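Nitrite oxidoreductase subunit A (Kuenenia stuttgartiensis, PDB 7B04) is a subunit of the molybdopterin oxidoreductase family that binds an iron-sulfur cluster, a molybdenum atom and two molecules of MD1. Local coordinates at residues E880-R888 and T1060-H1068. Sequence-based numbering, arbitrary orientation.
Sequences EYWEDRTVR and TRDWSMPMH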
loop_
_atom_site.group_PDB
_atom_site.type_symbol
_atom_site.label_atom_id
_atom_site.label_comp_id
_atom_site.label_asym_id
_atom_site.label_seq_id
_atom_site.Cartn_x
_atom_site.Cartn_y
_atom_site.Cartn_z
ATOM N N GLU B 880 33.379 19.868 10.017
ATOM C CA GLU B 880 31.936 19.715 10.114
ATOM C C GLU B 880 31.214 20.035 8.816
ATOM O O GLU B 880 30.041 19.678 8.677
ATOM C CB GLU B 880 31.383 20.605 11.237
ATOM C CG GLU B 880 31.965 20.283 12.604
ATOM C CD GLU B 880 31.347 21.104 13.717
ATOM O OE1 GLU B 880 30.468 21.942 13.423
ATOM O OE2 GLU B 880 31.742 20.912 14.886
ATOM N N TYR B 881 31.879 20.701 7.876
ATOM C CA TYR B 881 31.275 20.985 6.585
ATOM C C TYR B 881 31.093 19.687 5.809
ATOM O O TYR B 881 31.984 18.834 5.777
ATOM C CB TYR B 881 32.147 21.964 5.799
ATOM C CG TYR B 881 31.510 22.512 4.542
ATOM C CD1 TYR B 881 30.357 23.284 4.601
ATOM C CD2 TYR B 881 32.074 22.276 3.297
ATOM C CE1 TYR B 881 29.779 23.793 3.454
ATOM C CE2 TYR B 881 31.506 22.785 2.147
ATOM C CZ TYR B 881 30.356 23.538 2.229
ATOM O OH TYR B 881 29.790 24.040 1.079
ATOM N N TRP B 882 29.923 19.539 5.188
ATOM C CA TRP B 882 29.554 18.257 4.593
ATOM C C TRP B 882 30.495 17.876 3.456
ATOM O O TRP B 882 30.842 16.700 3.299
ATOM C CB TRP B 882 28.108 18.312 4.107
ATOM C CG TRP B 882 27.783 19.597 3.428
ATOM C CD1 TRP B 882 28.056 19.926 2.136
ATOM C CD2 TRP B 882 27.141 20.739 4.007
ATOM N NE1 TRP B 882 27.616 21.199 1.867
ATOM C CE2 TRP B 882 27.048 21.720 3.000
ATOM C CE3 TRP B 882 26.631 21.025 5.277
ATOM C CZ2 TRP B 882 26.467 22.966 3.222
ATOM C CZ3 TRP B 882 26.055 22.265 5.495
ATOM C CH2 TRP B 882 25.977 23.219 4.473
ATOM N N GLU B 883 30.917 18.855 2.647
ATOM C CA GLU B 883 31.826 18.549 1.545
ATOM C C GLU B 883 33.198 18.132 2.054
ATOM O O GLU B 883 33.889 17.347 1.395
ATOM C CB GLU B 883 31.952 19.750 0.609
ATOM C CG GLU B 883 30.628 20.252 0.074
ATOM C CD GLU B 883 30.077 19.376 -1.025
ATOM O OE1 GLU B 883 30.736 19.249 -2.076
ATOM O OE2 GLU B 883 28.991 18.801 -0.825
ATOM N N ASP B 884 33.608 18.642 3.218
ATOM C CA ASP B 884 34.858 18.190 3.819
ATOM C C ASP B 884 34.730 16.751 4.298
ATOM O O ASP B 884 35.624 15.929 4.065
ATOM C CB ASP B 884 35.256 19.106 4.977
ATOM C CG ASP B 884 35.643 20.501 4.519
ATOM O OD1 ASP B 884 36.142 20.641 3.385
ATOM O OD2 ASP B 884 35.452 21.458 5.297
ATOM N N ARG B 885 33.618 16.430 4.965
ATOM C CA ARG B 885 33.404 15.076 5.461
ATOM C C ARG B 885 33.266 14.085 4.315
ATOM O O ARG B 885 33.549 12.893 4.487
ATOM C CB ARG B 885 32.149 15.030 6.332
ATOM C CG ARG B 885 32.240 15.800 7.636
ATOM C CD ARG B 885 30.904 15.779 8.370
ATOM N NE ARG B 885 29.975 16.786 7.862
ATOM C CZ ARG B 885 28.651 16.686 7.926
ATOM N NH1 ARG B 885 28.091 15.615 8.473
ATOM N NH2 ARG B 885 27.885 17.654 7.442
ATOM N N THR B 886 32.827 14.560 3.149
ATOM C CA THR B 886 32.615 13.680 2.007
ATOM C C THR B 886 33.912 13.034 1.534
ATOM O O THR B 886 33.902 11.886 1.074
ATOM C CB THR B 886 31.969 14.469 0.866
ATOM O OG1 THR B 886 30.732 15.039 1.314
ATOM C CG2 THR B 886 31.704 13.572 -0.322
ATOM N N VAL B 887 35.037 13.740 1.651
ATOM C CA VAL B 887 36.290 13.305 1.052
ATOM C C VAL B 887 37.366 13.004 2.090
ATOM O O VAL B 887 38.509 12.730 1.722
ATOM C CB VAL B 887 36.799 14.332 0.021
ATOM C CG1 VAL B 887 35.845 14.414 -1.161
ATOM C CG2 VAL B 887 36.959 15.696 0.667
ATOM N N ARG B 888 37.036 13.043 3.379
ATOM C CA ARG B 888 38.024 12.717 4.409
ATOM C C ARG B 888 38.220 11.206 4.441
ATOM O O ARG B 888 37.429 10.475 5.042
ATOM C CB ARG B 888 37.596 13.242 5.775
ATOM C CG ARG B 888 38.727 13.186 6.794
ATOM C CD ARG B 888 38.253 13.231 8.239
ATOM N NE ARG B 888 37.527 14.450 8.577
ATOM C CZ ARG B 888 36.306 14.467 9.099
ATOM N NH1 ARG B 888 35.669 13.330 9.343
ATOM N NH2 ARG B 888 35.721 15.622 9.382
ATOM N N THR B 1060 16.564 15.813 5.121
ATOM C CA THR B 1060 17.257 14.994 4.141
ATOM C C THR B 1060 18.166 15.872 3.293
ATOM O O THR B 1060 17.964 17.084 3.176
ATOM C CB THR B 1060 16.263 14.246 3.248
ATOM O OG1 THR B 1060 16.958 13.279 2.452
ATOM C CG2 THR B 1060 15.568 15.220 2.341
ATOM N N ARG B 1061 19.192 15.248 2.717
ATOM C CA ARG B 1061 20.233 15.991 2.024
ATOM C C ARG B 1061 20.848 15.151 0.915
ATOM O O ARG B 1061 20.786 13.919 0.926
ATOM C CB ARG B 1061 21.333 16.424 2.997
ATOM C CG ARG B 1061 22.609 16.875 2.358
ATOM C CD ARG B 1061 23.739 17.286 3.249
ATOM N NE ARG B 1061 24.660 17.927 2.332
ATOM C CZ ARG B 1061 24.547 19.195 1.968
ATOM N NH1 ARG B 1061 23.591 19.953 2.490
ATOM N NH2 ARG B 1061 25.384 19.704 1.086
ATOM N N ASP B 1062 21.465 15.849 -0.037
ATOM C CA ASP B 1062 22.184 15.221 -1.126
ATOM C C ASP B 1062 23.653 15.061 -0.752
ATOM O O ASP B 1062 24.261 15.960 -0.165
ATOM C CB ASP B 1062 22.063 16.062 -2.393
ATOM C CG ASP B 1062 22.727 15.414 -3.571
ATOM O OD1 ASP B 1062 22.281 14.315 -3.959
ATOM O OD2 ASP B 1062 23.697 15.992 -4.102
ATOM N N TRP B 1063 24.216 13.909 -1.103
ATOM C CA TRP B 1063 25.620 13.597 -0.862
ATOM C C TRP B 1063 26.277 13.270 -2.196
ATOM O O TRP B 1063 25.790 12.408 -2.934
ATOM C CB TRP B 1063 25.757 12.432 0.119
ATOM C CG TRP B 1063 25.365 12.796 1.518
ATOM C CD1 TRP B 1063 24.152 12.596 2.112
ATOM C CD2 TRP B 1063 26.192 13.429 2.501
ATOM N NE1 TRP B 1063 24.175 13.064 3.404
ATOM C CE2 TRP B 1063 25.416 13.579 3.667
ATOM C CE3 TRP B 1063 27.515 13.882 2.507
ATOM C CZ2 TRP B 1063 25.919 14.163 4.826
ATOM C CZ3 TRP B 1063 28.012 14.461 3.660
ATOM C CH2 TRP B 1063 27.216 14.597 4.804
ATOM N N SER B 1064 27.365 13.970 -2.510
ATOM C CA SER B 1064 28.101 13.762 -3.759
ATOM C C SER B 1064 29.207 12.738 -3.524
ATOM O O SER B 1064 30.262 13.064 -2.978
ATOM C CB SER B 1064 28.665 15.081 -4.272
ATOM O OG SER B 1064 29.228 14.918 -5.560
ATOM N N MET B 1065 28.980 11.503 -3.956
ATOM C CA MET B 1065 29.957 10.437 -3.750
ATOM C C MET B 1065 31.132 10.577 -4.706
ATOM O O MET B 1065 30.923 10.612 -5.923
ATOM C CB MET B 1065 29.322 9.076 -3.955
ATOM C CG MET B 1065 28.519 8.606 -2.791
ATOM S SD MET B 1065 27.010 9.558 -2.658
ATOM C CE MET B 1065 26.103 8.436 -1.630
ATOM N N PRO B 1066 32.368 10.656 -4.212
ATOM C CA PRO B 1066 33.516 10.530 -5.121
ATOM C C PRO B 1066 33.569 9.183 -5.823
ATOM O O PRO B 1066 34.037 9.105 -6.965
ATOM C CB PRO B 1066 34.722 10.733 -4.191
ATOM C CG PRO B 1066 34.173 11.429 -2.983
ATOM C CD PRO B 1066 32.782 10.905 -2.822
ATOM N N MET B 1067 33.098 8.117 -5.168
ATOM C CA MET B 1067 33.120 6.781 -5.755
ATOM C C MET B 1067 32.148 6.623 -6.918
ATOM O O MET B 1067 32.284 5.671 -7.694
ATOM C CB MET B 1067 32.808 5.734 -4.684
ATOM C CG MET B 1067 33.945 5.476 -3.712
ATOM S SD MET B 1067 35.393 4.768 -4.519
ATOM C CE MET B 1067 34.776 3.149 -4.968
ATOM N N HIS B 1068 31.176 7.521 -7.057
ATOM C CA HIS B 1068 30.151 7.408 -8.087
ATOM C C HIS B 1068 30.423 8.304 -9.286
ATOM O O HIS B 1068 29.580 8.390 -10.185
ATOM C CB HIS B 1068 28.775 7.745 -7.508
ATOM C CG HIS B 1068 28.341 6.841 -6.397
ATOM N ND1 HIS B 1068 27.201 7.067 -5.656
ATOM C CD2 HIS B 1068 28.895 5.709 -5.899
ATOM C CE1 HIS B 1068 27.071 6.114 -4.750
ATOM N NE2 HIS B 1068 28.086 5.279 -4.875
#
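Val887 and Pro1066 face each other with 7.3 Å between their CA atoms, where the short helix 882-887 lies against an irregular loop of this molybdopterin oxidoreductase subunit. Most of the contact is buried, and it joins the helix to the loop whose first residue here, Thr1060, touches MD1. A cation-pi interaction sits nearest that pocket: Arg1061 CZ lies 3.4 Å from the centroid of the five-membered ring of Trp882, 3° off its normal, with guanidinium and indole planes 32° apart, although the exact closeness is doubtful. The Arg1061 chain, extended from CG to NE, carries the guanidinium over this face, while Tyr881 CE1 lies over the rim of the opposite one; a salt bridge from Arg1061 NH1 to Asp983 gives the charge a second partner. Trp1063 presents the six-membered end of its indole to the helix. Its CH2 sits over one face of the Arg885 guanidinium, a roughly perpendicular, edge-to-face meeting, and its CZ3 lies 3.9 Å from Trp882 CB. At the far end of its ring system, Trp1063 NE1 is hydrogen-bonded to Glu1100 O. Further along, Pro1066 CG packs on Val887 CG1 at 3.9 Å, and Pro1066 CD on Thr886 CG2 at 3.8 Å. Thr886 OG1, beside its own backbone N (chi1 -58°), turns back to donate a 2.6 Å hydrogen bond to Trp882 O, which also accepts one from Thr886 N on the opposite face of its carbonyl plane.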